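Local coordinates for hydrolase, haloacid dehalogenase-like family (Porphyromonas gingivalis, PDB 2I6X), which probably acts as a hydrolase of the haloacid dehalogenase superfamily, although its substrate is not established, at residues 57-62 / 74-79; 132-135 / 139-142; 144-149 / 156-161; 189-194 / 201-206. All coordinates share one frame; numbering follows the deposited sequence. Where two conformers were deposited one is given.

Interaction 1: residues 57-62 / 74-79; sequences KSEEEF and LTYQQV
The carboxylate of Glu59 meets the ring of Tyr76, and the ring of Phe62 meets Val79. Glu59 CD and OE2 both come within reach of Tyr76 CD1, the OE2 distance being 3.5 Å. OE1 lies at the ring edge. The two side chains cross at about a right angle, with carboxylate and ring planes 70° apart. No polar bond joins the pair, and the polar ends have partners elsewhere. Glu59 OE2 forms a salt bridge with Arg63, one helical turn on, and Tyr76 OH bonds to Asp119. The bend in the Glu59 chain (chi2 -75°) lays the carboxylate beside Tyr76 CD1.

The second pair is apolar. Val79 CG1 lies 3.9 Å from Phe62 CE2, at the edge of the phenyl ring and near its plane. Phe62 also meets Phe49 edge-to-face. Tyr116 of helix 115-121 touches both Phe62 and Val79, and its ring meets that of Tyr76.

Further out, two capping boxes fix where the helices begin. Glu61 N donates to Ser58 OG (3.2 Å), and Ser58 N donates to Glu61 OE1 (3.0 Å), on the anti lone pair. Gln78 N donates to Thr75 OG1 (3.1 Å), and Thr75 N returns to Gln78 OE1 (2.9 Å), in the carbonyl plane. Both boxes satisfy backbone N-H groups of a helix start. Helices 59-70 and 76-83 thus pack through their first turns. They belong to the helical insert between strands 7-10 and 106-111, consistent with the C1-type cap of HAD hydrolases.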
loop_
_atom_site.group_PDB
_atom_site.type_symbol
_atom_site.label_atom_id
_atom_site.label_comp_id
_atom_site.label_asym_id
_atom_site.label_seq_id
_atom_site.Cartn_x
_atom_site.Cartn_y
_atom_site.Cartn_z
ATOM N N LYS A 57 14.106 9.519 3.144
ATOM C CA LYS A 57 14.024 10.848 2.557
ATOM C C LYS A 57 12.581 11.333 2.532
ATOM O O LYS A 57 11.655 10.596 2.168
ATOM C CB LYS A 57 14.617 10.871 1.148
ATOM C CG LYS A 57 16.138 10.794 1.128
ATOM C CD LYS A 57 16.670 10.617 -0.281
ATOM C CE LYS A 57 18.185 10.513 -0.286
ATOM N NZ LYS A 57 18.712 9.393 0.589
ATOM N N SER A 58 12.390 12.580 2.937
ATOM C CA SER A 58 11.125 13.269 2.733
ATOM C C SER A 58 10.851 13.408 1.230
ATOM O O SER A 58 11.741 13.183 0.390
ATOM C CB SER A 58 11.167 14.651 3.392
ATOM O OG SER A 58 12.122 15.486 2.754
ATOM N N GLU A 59 9.621 13.790 0.900
ATOM C CA GLU A 59 9.226 14.028 -0.484
ATOM C C GLU A 59 10.179 15.049 -1.129
ATOM O O GLU A 59 10.762 14.787 -2.185
ATOM C CB GLU A 59 7.764 14.466 -0.512
ATOM C CG GLU A 59 7.158 14.619 -1.881
ATOM C CD GLU A 59 7.635 15.878 -2.576
ATOM O OE1 GLU A 59 7.730 16.929 -1.894
ATOM O OE2 GLU A 59 7.924 15.812 -3.793
ATOM N N GLU A 60 10.374 16.183 -0.458
ATOM C CA GLU A 60 11.287 17.243 -0.914
ATOM C C GLU A 60 12.700 16.743 -1.160
ATOM O O GLU A 60 13.325 17.102 -2.168
ATOM C CB GLU A 60 11.308 18.407 0.094
ATOM C CG GLU A 60 12.489 19.394 -0.040
ATOM C CD GLU A 60 12.125 20.754 -0.644
ATOM O OE1 GLU A 60 12.886 21.718 -0.390
ATOM O OE2 GLU A 60 11.104 20.865 -1.364
ATOM N N GLU A 61 13.200 15.932 -0.227
ATOM C CA GLU A 61 14.538 15.361 -0.321
ATOM C C GLU A 61 14.705 14.378 -1.490
ATOM O O GLU A 61 15.715 14.426 -2.200
ATOM C CB GLU A 61 14.939 14.698 1.003
ATOM C CG GLU A 61 15.243 15.682 2.127
ATOM C CD GLU A 61 15.574 14.977 3.430
ATOM O OE1 GLU A 61 14.846 14.026 3.803
ATOM O OE2 GLU A 61 16.566 15.368 4.085
ATOM N N PHE A 62 13.710 13.516 -1.696
ATOM C CA PHE A 62 13.710 12.542 -2.791
ATOM C C PHE A 62 13.702 13.212 -4.171
ATOM O O PHE A 62 14.395 12.774 -5.098
ATOM C CB PHE A 62 12.514 11.596 -2.628
ATOM C CG PHE A 62 12.100 10.883 -3.891
ATOM C CD1 PHE A 62 12.688 9.658 -4.248
ATOM C CD2 PHE A 62 11.070 11.413 -4.703
ATOM C CE1 PHE A 62 12.279 8.966 -5.413
ATOM C CE2 PHE A 62 10.645 10.742 -5.889
ATOM C CZ PHE A 62 11.239 9.505 -6.240
ATOM N N LEU A 74 12.709 18.538 -11.388
ATOM C CA LEU A 74 11.355 18.012 -11.346
ATOM C C LEU A 74 10.606 18.657 -10.200
ATOM O O LEU A 74 11.143 18.841 -9.109
ATOM C CB LEU A 74 11.354 16.483 -11.170
ATOM C CG LEU A 74 12.245 15.738 -12.173
ATOM C CD1 LEU A 74 12.494 14.317 -11.741
ATOM C CD2 LEU A 74 11.669 15.793 -13.597
ATOM N N THR A 75 9.354 18.972 -10.471
ATOM C CA THR A 75 8.438 19.564 -9.516
ATOM C C THR A 75 7.638 18.465 -8.805
ATOM O O THR A 75 7.558 17.313 -9.278
ATOM C CB THR A 75 7.436 20.494 -10.265
ATOM O OG1 THR A 75 6.561 19.689 -11.065
ATOM C CG2 THR A 75 8.162 21.429 -11.168
ATOM N N TYR A 76 7.047 18.820 -7.666
ATOM C CA TYR A 76 6.104 17.953 -7.001
ATOM C C TYR A 76 5.087 17.363 -8.001
ATOM O O TYR A 76 4.908 16.132 -8.077
ATOM C CB TYR A 76 5.366 18.711 -5.888
ATOM C CG TYR A 76 4.365 17.844 -5.172
ATOM C CD1 TYR A 76 4.714 17.149 -4.001
ATOM C CD2 TYR A 76 3.080 17.678 -5.676
ATOM C CE1 TYR A 76 3.778 16.329 -3.335
ATOM C CE2 TYR A 76 2.155 16.860 -5.040
ATOM C CZ TYR A 76 2.511 16.195 -3.878
ATOM O OH TYR A 76 1.580 15.405 -3.270
ATOM N N GLN A 77 4.454 18.258 -8.768
ATOM C CA GLN A 77 3.347 17.927 -9.640
ATOM C C GLN A 77 3.764 16.910 -10.695
ATOM O O GLN A 77 3.033 15.973 -10.986
ATOM C CB GLN A 77 2.771 19.217 -10.256
ATOM C CG GLN A 77 1.517 19.038 -11.073
ATOM C CD GLN A 77 1.836 18.705 -12.523
ATOM O OE1 GLN A 77 2.765 19.284 -13.113
ATOM N NE2 GLN A 77 1.076 17.769 -13.110
ATOM N N GLN A 78 4.959 17.079 -11.241
ATOM C CA GLN A 78 5.501 16.149 -12.244
ATOM C C GLN A 78 5.698 14.742 -11.743
ATOM O O GLN A 78 5.422 13.791 -12.465
ATOM C CB GLN A 78 6.829 16.658 -12.791
ATOM C CG GLN A 78 6.687 17.770 -13.798
ATOM C CD GLN A 78 8.051 18.330 -14.207
ATOM O OE1 GLN A 78 8.898 18.634 -13.360
ATOM N NE2 GLN A 78 8.262 18.463 -15.506
ATOM N N VAL A 79 6.197 14.606 -10.517
ATOM C CA VAL A 79 6.515 13.292 -9.977
ATOM C C VAL A 79 5.242 12.658 -9.500
ATOM O O VAL A 79 5.000 11.471 -9.738
ATOM C CB VAL A 79 7.565 13.357 -8.805
ATOM C CG1 VAL A 79 7.783 11.965 -8.183
ATOM C CG2 VAL A 79 8.873 13.935 -9.304
#

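Interaction 2: residues 132-135 / 139-142; sequences TLDS and KVYA
The 3-10 turn at Asp134 passes close to the edge strand 139-142, with Asp134 CA and Val140 CA 6.3 Å apart. The strand is the outermost on one side of the five-stranded parallel sheet, the Rossmann-like core of the HAD fold. The chain turns back within the three residues between them and enters the sheet.

Val140 carries the contact on the strand side. Its CG2 branch sits beside the backbone N, opposite the carbonyl carbon, and this brings it to the turn. CG2 lies 4.0 Å from Asp134 CA and 4.4 Å from Leu133 O. The fit is loose: a methyl meets backbone atoms, one of them a carbonyl oxygen. Val140 also touches Leu109 of the neighbouring strand 106-111. Leu133 reaches that same Leu109 and packs on Ala121 and Phe126, so the turn is held over one face of the sheet.

A water lies between the two segments and accepts from Val140 N at 3.0 Å. It also approaches the Asp134 carboxylate, but that link is doubtful, because the aspartate has two deposited conformers and the distance is very short.

Tyr141, next in the strand, points to the other face of the sheet, where its OH bonds to Asp162 of helix 153-163.

Within the turn, Thr132 O takes two bonds from one residue. Ser135 N donates at 3.1 Å, and Ser135 OG donates at 2.7 Å, lying in the carbonyl plane.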
loop_
_atom_site.group_PDB
_atom_site.type_symbol
_atom_site.label_atom_id
_atom_site.label_comp_id
_atom_site.label_asym_id
_atom_site.label_seq_id
_atom_site.Cartn_x
_atom_site.Cartn_y
_atom_site.Cartn_z
ATOM N N THR A 132 -12.319 9.209 2.717
ATOM C CA THR A 132 -10.874 9.154 2.807
ATOM C C THR A 132 -10.482 7.727 3.126
ATOM O O THR A 132 -11.284 6.955 3.666
ATOM C CB THR A 132 -10.308 10.100 3.894
ATOM O OG1 THR A 132 -10.946 9.826 5.150
ATOM C CG2 THR A 132 -10.545 11.555 3.528
ATOM N N LEU A 133 -9.247 7.382 2.778
ATOM C CA LEU A 133 -8.701 6.075 3.028
ATOM C C LEU A 133 -8.739 5.740 4.516
ATOM O O LEU A 133 -9.080 4.609 4.905
ATOM C CB LEU A 133 -7.272 6.034 2.510
ATOM C CG LEU A 133 -6.502 4.737 2.722
ATOM C CD1 LEU A 133 -6.988 3.709 1.726
ATOM C CD2 LEU A 133 -5.008 4.963 2.614
ATOM N N ASP A 134 -8.410 6.729 5.341
ATOM C CA ASP A 134 -8.339 6.545 6.777
ATOM C C ASP A 134 -9.714 6.144 7.350
ATOM O O ASP A 134 -9.806 5.425 8.345
ATOM C CB ASP A 134 -7.790 7.821 7.424
ATOM C CG ASP A 134 -6.832 7.536 8.554
ATOM O OD1 ASP A 134 -5.610 7.793 8.410
ATOM O OD2 ASP A 134 -7.304 7.047 9.599
ATOM N N SER A 135 -10.779 6.587 6.702
ATOM C CA SER A 135 -12.129 6.295 7.183
ATOM C C SER A 135 -12.608 4.827 7.076
ATOM O O SER A 135 -13.664 4.501 7.590
ATOM C CB SER A 135 -13.146 7.212 6.495
ATOM O OG SER A 135 -13.505 6.695 5.223
ATOM N N LYS A 139 -7.080 1.678 11.904
ATOM C CA LYS A 139 -5.828 2.401 11.698
ATOM C C LYS A 139 -5.093 2.044 10.398
ATOM O O LYS A 139 -5.110 0.901 9.943
ATOM C CB LYS A 139 -4.892 2.244 12.901
ATOM C CG LYS A 139 -3.727 3.219 12.890
ATOM C CD LYS A 139 -3.351 3.636 14.302
ATOM C CE LYS A 139 -2.185 4.596 14.310
ATOM N NZ LYS A 139 -1.662 4.814 15.727
ATOM N N VAL A 140 -4.443 3.063 9.839
ATOM C CA VAL A 140 -3.572 2.966 8.681
ATOM C C VAL A 140 -2.093 2.937 9.099
ATOM O O VAL A 140 -1.592 3.833 9.797
ATOM C CB VAL A 140 -3.870 4.122 7.689
ATOM C CG1 VAL A 140 -2.859 4.154 6.549
ATOM C CG2 VAL A 140 -5.297 3.960 7.136
ATOM N N TYR A 141 -1.423 1.870 8.679
ATOM C CA TYR A 141 -0.009 1.697 8.868
ATOM C C TYR A 141 0.704 1.869 7.524
ATOM O O TYR A 141 0.679 0.976 6.645
ATOM C CB TYR A 141 0.290 0.346 9.563
ATOM C CG TYR A 141 -0.339 0.258 10.959
ATOM C CD1 TYR A 141 0.247 0.901 12.066
ATOM C CD2 TYR A 141 -1.535 -0.455 11.168
ATOM C CE1 TYR A 141 -0.348 0.834 13.333
ATOM C CE2 TYR A 141 -2.125 -0.542 12.437
ATOM C CZ TYR A 141 -1.542 0.098 13.509
ATOM O OH TYR A 141 -2.162 0.013 14.751
ATOM N N ALA A 142 1.348 3.026 7.377
ATOM C CA ALA A 142 1.983 3.412 6.110
ATOM C C ALA A 142 3.484 3.505 6.267
ATOM O O ALA A 142 3.966 4.285 7.081
ATOM C CB ALA A 142 1.435 4.757 5.626
HETATM O O HOH W 1 -5.389 5.814 10.636
#

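Interaction 3: residues 144-149 / 156-161; sequences CQMGKY and FLEMIA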
loop_
_atom_site.group_PDB
_atom_site.type_symbol
_atom_site.label_atom_id
_atom_site.label_comp_id
_atom_site.label_asym_id
_atom_site.label_seq_id
_atom_site.Cartn_x
_atom_site.Cartn_y
_atom_site.Cartn_z
ATOM N N CYS A 144 6.014 5.006 4.864
ATOM C CA CYS A 144 6.661 6.327 4.922
ATOM C C CYS A 144 6.310 7.130 6.173
ATOM O O CYS A 144 7.046 8.043 6.542
ATOM C CB CYS A 144 6.393 7.159 3.645
ATOM S SG CYS A 144 4.633 7.416 3.236
ATOM N N GLN A 145 5.199 6.801 6.829
ATOM C CA GLN A 145 4.893 7.470 8.097
ATOM C C GLN A 145 5.655 6.827 9.262
ATOM O O GLN A 145 5.808 7.425 10.305
ATOM C CB GLN A 145 3.381 7.477 8.362
ATOM C CG GLN A 145 2.593 8.195 7.278
ATOM C CD GLN A 145 1.093 8.320 7.560
ATOM O OE1 GLN A 145 0.395 7.335 7.856
ATOM N NE2 GLN A 145 0.590 9.546 7.448
HETATM N N MSE A 146 6.135 5.601 9.074
HETATM C CA MSE A 146 6.631 4.826 10.184
HETATM C C MSE A 146 8.157 4.741 10.202
HETATM O O MSE A 146 8.754 4.385 11.212
HETATM C CB MSE A 146 5.999 3.440 10.149
HETATM C CG MSE A 146 4.495 3.448 10.334
HETATM SE SE MSE A 146 3.687 1.720 9.896
HETATM C CE MSE A 146 3.959 0.835 11.633
ATOM N N GLY A 147 8.774 5.096 9.080
ATOM C CA GLY A 147 10.188 4.865 8.882
ATOM C C GLY A 147 10.536 3.379 8.792
ATOM O O GLY A 147 11.649 2.998 9.138
ATOM N N LYS A 148 9.595 2.535 8.349
ATOM C CA LYS A 148 9.856 1.097 8.207
ATOM C C LYS A 148 9.096 0.598 6.980
ATOM O O LYS A 148 8.213 1.292 6.468
ATOM C CB LYS A 148 9.411 0.283 9.438
ATOM C CG LYS A 148 9.845 0.788 10.803
ATOM C CD LYS A 148 9.194 -0.024 11.894
ATOM C CE LYS A 148 10.002 0.042 13.192
ATOM N NZ LYS A 148 9.642 1.154 14.106
ATOM N N TYR A 149 9.426 -0.600 6.508
ATOM C CA TYR A 149 8.846 -1.086 5.259
ATOM C C TYR A 149 8.792 -2.575 5.276
ATOM O O TYR A 149 9.667 -3.224 5.807
ATOM C CB TYR A 149 9.621 -0.579 4.010
ATOM C CG TYR A 149 11.114 -0.878 4.028
ATOM C CD1 TYR A 149 12.014 -0.043 4.743
ATOM C CD2 TYR A 149 11.642 -1.983 3.350
ATOM C CE1 TYR A 149 13.390 -0.308 4.782
ATOM C CE2 TYR A 149 13.033 -2.264 3.400
ATOM C CZ TYR A 149 13.888 -1.415 4.111
ATOM O OH TYR A 149 15.255 -1.672 4.155
ATOM N N PHE A 156 5.625 -5.013 10.864
ATOM C CA PHE A 156 4.627 -5.898 11.474
ATOM C C PHE A 156 4.562 -5.774 13.000
ATOM O O PHE A 156 3.456 -5.751 13.583
ATOM C CB PHE A 156 4.879 -7.346 11.081
ATOM C CG PHE A 156 4.618 -7.629 9.608
ATOM C CD1 PHE A 156 3.390 -8.132 9.190
ATOM C CD2 PHE A 156 5.600 -7.381 8.654
ATOM C CE1 PHE A 156 3.136 -8.402 7.828
ATOM C CE2 PHE A 156 5.372 -7.641 7.267
ATOM C CZ PHE A 156 4.139 -8.149 6.853
ATOM N N LEU A 157 5.732 -5.702 13.640
ATOM C CA LEU A 157 5.782 -5.669 15.088
ATOM C C LEU A 157 5.256 -4.343 15.681
ATOM O O LEU A 157 4.564 -4.352 16.703
ATOM C CB LEU A 157 7.190 -6.028 15.605
ATOM C CG LEU A 157 7.755 -7.417 15.219
ATOM C CD1 LEU A 157 9.115 -7.613 15.843
ATOM C CD2 LEU A 157 6.888 -8.536 15.682
ATOM N N GLU A 158 5.576 -3.219 15.036
ATOM C CA GLU A 158 5.024 -1.934 15.433
ATOM C C GLU A 158 3.485 -1.983 15.374
ATOM O O GLU A 158 2.814 -1.612 16.347
ATOM C CB GLU A 158 5.594 -0.798 14.576
ATOM C CG GLU A 158 5.244 0.590 15.131
ATOM C CD GLU A 158 5.888 1.759 14.374
ATOM O OE1 GLU A 158 7.004 1.575 13.857
ATOM O OE2 GLU A 158 5.302 2.873 14.315
HETATM N N MSE A 159 2.954 -2.485 14.251
HETATM C CA MSE A 159 1.522 -2.698 14.040
HETATM C C MSE A 159 0.843 -3.531 15.139
HETATM O O MSE A 159 -0.166 -3.112 15.712
HETATM C CB MSE A 159 1.263 -3.336 12.667
HETATM C CG MSE A 159 -0.197 -3.732 12.483
HETATM SE SE MSE A 159 -0.652 -4.331 10.679
HETATM C CE MSE A 159 0.229 -6.097 10.766
ATOM N N ILE A 160 1.396 -4.709 15.410
ATOM C CA ILE A 160 0.971 -5.565 16.540
ATOM C C ILE A 160 0.945 -4.837 17.874
ATOM O O ILE A 160 -0.084 -4.847 18.558
ATOM C CB ILE A 160 1.844 -6.847 16.595
ATOM C CG1 ILE A 160 1.659 -7.684 15.303
ATOM C CG2 ILE A 160 1.598 -7.681 17.860
ATOM C CD1 ILE A 160 2.759 -8.771 15.134
ATOM N N ALA A 161 2.067 -4.214 18.261
ATOM C CA ALA A 161 2.134 -3.432 19.495
ATOM C C ALA A 161 1.074 -2.312 19.538
ATOM O O ALA A 161 0.377 -2.145 20.543
ATOM C CB ALA A 161 3.523 -2.855 19.688
HETATM O O HOH W 2 7.833 4.408 13.477
#
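Lys148 and Glu158 form a salt bridge. Lys148 NZ donates to Glu158 OE1 at 2.7 Å, meeting the oxygen nearly along its C-O axis. The lysine runs extended through CD and then bends at chi4 (89°), which turns the ammonium group onto the carboxylate. Its CD also lies 3.3 Å from Glu158 OE1, so the end of the chain leans on this oxygen as well. The two side chains cross at a slant. A water lies 3.0 Å from Glu158 OE1; its very short approach to Met146 O is doubtful.

The rest is methyl packing. Met146 is a selenomethionine, and its CE lies 3.7 Å from Glu158 CB and also reaches the carboxylate carbon CD of Glu158 at 3.5 Å. The two chains slide past each other in opposite directions. Glu158 is stretched out beyond CG, with CG anti to its backbone N (chi1 -169°), so its aliphatic part runs beside the methyl while its charged end reaches the lysine. Met146 also packs on Ile155, and Lys148 touches Asp154 and Ile155.

Gly147, with a positive phi of 67°, ends the short helix 143-146 and directs the chain into the loop that carries Lys148. On the far side of helix 153-163, Phe156 meets Phe172 of strand 170-173 edge-to-face. Met159 packs on Met165 and Phe188. The contact therefore joins the end of short helix 143-146 and the loop after it to helix 153-163. This lies in the beta-alpha-beta crossover from strand 139-142 to strand 170-173, as in a Rossmann-like HAD core.

Interaction 4: residues 189-194 / 201-206; sequences HTYCPD and PAITRL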
loop_
_atom_site.group_PDB
_atom_site.type_symbol
_atom_site.label_atom_id
_atom_site.label_comp_id
_atom_site.label_asym_id
_atom_site.label_seq_id
_atom_site.Cartn_x
_atom_site.Cartn_y
_atom_site.Cartn_z
ATOM N N HIS A 189 -2.706 -15.536 9.621
ATOM C CA HIS A 189 -3.431 -16.084 8.466
ATOM C C HIS A 189 -3.168 -15.166 7.296
ATOM O O HIS A 189 -3.154 -13.949 7.464
ATOM C CB HIS A 189 -4.927 -16.194 8.744
ATOM C CG HIS A 189 -5.223 -17.088 9.901
ATOM N ND1 HIS A 189 -5.267 -18.462 9.778
ATOM C CD2 HIS A 189 -5.389 -16.819 11.218
ATOM C CE1 HIS A 189 -5.481 -19.000 10.968
ATOM N NE2 HIS A 189 -5.566 -18.025 11.858
ATOM N N THR A 190 -2.889 -15.749 6.134
ATOM C CA THR A 190 -2.586 -14.928 4.970
ATOM C C THR A 190 -3.467 -15.305 3.798
ATOM O O THR A 190 -3.999 -16.424 3.729
ATOM C CB THR A 190 -1.078 -14.968 4.530
ATOM O OG1 THR A 190 -0.707 -16.303 4.169
ATOM C CG2 THR A 190 -0.130 -14.427 5.620
ATOM N N TYR A 191 -3.653 -14.343 2.905
ATOM C CA TYR A 191 -4.208 -14.616 1.577
ATOM C C TYR A 191 -3.460 -13.746 0.563
ATOM O O TYR A 191 -3.228 -12.586 0.828
ATOM C CB TYR A 191 -5.714 -14.369 1.522
ATOM C CG TYR A 191 -6.282 -14.747 0.176
ATOM C CD1 TYR A 191 -6.646 -16.066 -0.099
ATOM C CD2 TYR A 191 -6.434 -13.790 -0.838
ATOM C CE1 TYR A 191 -7.142 -16.422 -1.332
ATOM C CE2 TYR A 191 -6.922 -14.130 -2.072
ATOM C CZ TYR A 191 -7.279 -15.447 -2.320
ATOM O OH TYR A 191 -7.783 -15.802 -3.554
ATOM N N CYS A 192 -3.045 -14.332 -0.560
ATOM C CA CYS A 192 -2.218 -13.638 -1.557
ATOM C C CYS A 192 -2.990 -13.503 -2.864
ATOM O O CYS A 192 -2.944 -14.385 -3.719
ATOM C CB CYS A 192 -0.880 -14.350 -1.802
ATOM S SG CYS A 192 0.360 -13.320 -2.690
ATOM N N PRO A 193 -3.712 -12.385 -3.018
ATOM C CA PRO A 193 -4.436 -12.171 -4.264
ATOM C C PRO A 193 -3.469 -11.741 -5.359
ATOM O O PRO A 193 -2.348 -11.300 -5.072
ATOM C CB PRO A 193 -5.390 -11.015 -3.927
ATOM C CG PRO A 193 -4.688 -10.252 -2.820
ATOM C CD PRO A 193 -3.846 -11.259 -2.067
ATOM N N ASP A 194 -3.885 -11.899 -6.601
ATOM C CA ASP A 194 -3.237 -11.206 -7.708
ATOM C C ASP A 194 -3.617 -9.718 -7.757
ATOM O O ASP A 194 -4.719 -9.316 -7.363
ATOM C CB ASP A 194 -3.582 -11.867 -9.063
ATOM C CG ASP A 194 -2.881 -13.211 -9.254
ATOM O OD1 ASP A 194 -1.755 -13.406 -8.710
ATOM O OD2 ASP A 194 -3.459 -14.073 -9.961
ATOM N N PRO A 201 -15.404 -12.803 -3.035
ATOM C CA PRO A 201 -15.949 -14.143 -2.701
ATOM C C PRO A 201 -15.028 -15.041 -1.844
ATOM O O PRO A 201 -15.494 -15.638 -0.867
ATOM C CB PRO A 201 -16.251 -14.758 -4.080
ATOM C CG PRO A 201 -16.512 -13.556 -4.978
ATOM C CD PRO A 201 -15.474 -12.543 -4.493
ATOM N N ALA A 202 -13.736 -15.099 -2.177
ATOM C CA ALA A 202 -12.773 -15.942 -1.447
ATOM C C ALA A 202 -12.552 -15.491 -0.002
ATOM O O ALA A 202 -12.443 -16.317 0.913
ATOM C CB ALA A 202 -11.428 -16.004 -2.180
ATOM N N ILE A 203 -12.452 -14.179 0.197
ATOM C CA ILE A 203 -12.307 -13.628 1.545
ATOM C C ILE A 203 -13.607 -13.841 2.378
ATOM O O ILE A 203 -13.533 -14.263 3.536
ATOM C CB ILE A 203 -11.828 -12.153 1.501
ATOM C CG1 ILE A 203 -10.434 -12.030 0.857
ATOM C CG2 ILE A 203 -11.877 -11.482 2.883
ATOM C CD1 ILE A 203 -9.347 -12.982 1.364
ATOM N N THR A 204 -14.774 -13.584 1.775
ATOM C CA THR A 204 -16.091 -13.823 2.402
ATOM C C THR A 204 -16.179 -15.262 2.920
ATOM O O THR A 204 -16.835 -15.531 3.938
ATOM C CB THR A 204 -17.263 -13.572 1.397
ATOM O OG1 THR A 204 -17.063 -12.329 0.714
ATOM C CG2 THR A 204 -18.626 -13.537 2.093
ATOM N N ARG A 205 -15.512 -16.168 2.196
ATOM C CA ARG A 205 -15.398 -17.584 2.542
ATOM C C ARG A 205 -14.498 -17.793 3.743
ATOM O O ARG A 205 -14.869 -18.502 4.674
ATOM C CB ARG A 205 -14.826 -18.376 1.364
ATOM C CG ARG A 205 -15.753 -19.404 0.749
ATOM C CD ARG A 205 -15.297 -20.826 1.110
ATOM N NE ARG A 205 -15.877 -21.867 0.241
ATOM C CZ ARG A 205 -15.324 -22.301 -0.894
ATOM N NH1 ARG A 205 -15.916 -23.250 -1.604
ATOM N NH2 ARG A 205 -14.168 -21.789 -1.321
ATOM N N LEU A 206 -13.309 -17.194 3.716
ATOM C CA LEU A 206 -12.358 -17.355 4.807
ATOM C C LEU A 206 -12.962 -16.910 6.129
ATOM O O LEU A 206 -12.755 -17.560 7.151
ATOM C CB LEU A 206 -11.050 -16.591 4.551
ATOM C CG LEU A 206 -10.067 -17.083 3.479
ATOM C CD1 LEU A 206 -8.810 -16.232 3.497
ATOM C CD2 LEU A 206 -9.695 -18.565 3.616
#
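Tyr191 is the strand's one side chain in this contact, and the tight part is at the root of its ring. Ile203 CD1 lies 3.7 Å from both CG and CD2 of Tyr191. With chi1 at -176° the ring extends away from the backbone N, to where the helix side chains meet it. Ile203, the buried partner, also touches Ile173 of the adjacent strand.

Strand 189-191 is the outermost strand on its side of the parallel sheet. Helix 201-206 runs back against it at 164°, with the axes 10.9 Å apart. This is a strand followed by an antiparallel helix, layered on the sheet as in the alpha/beta/alpha core of the HAD fold. Helix 177-185 lies on the opposite face, where Thr190 OG1 bonds to Glu184.

The flanks are looser, each helix residue there touching through one methyl carbon and being partly exposed. Leu206, one turn after Ala202, brings CD1 only to 4.1 Å from Tyr191 CB. At the far end of the ring, Ala202 CB is 3.9 Å from Tyr191 OH. The hydroxyl itself is held by Glu197, in the loop just before the helix.

Along the chain the contacts come in series, from interaction 1 to interaction 4. Interaction 1 lies in the helical insert, and its centre is about 36 Å from that of interaction 4, on the opposite side of the chain's centre. Interactions 2 and 4 reach the two outermost strands of the same parallel sheet, with centres about 21 Å apart. Interactions 2 and 3 touch: Tyr141 CB packs on Met146 SE at 3.7 Å, and strand 139-142 runs straight into helix 143-146. Their centres are about 13 Å apart. Interactions 2 to 4 thus lie in the core, and interaction 1 in the probable cap.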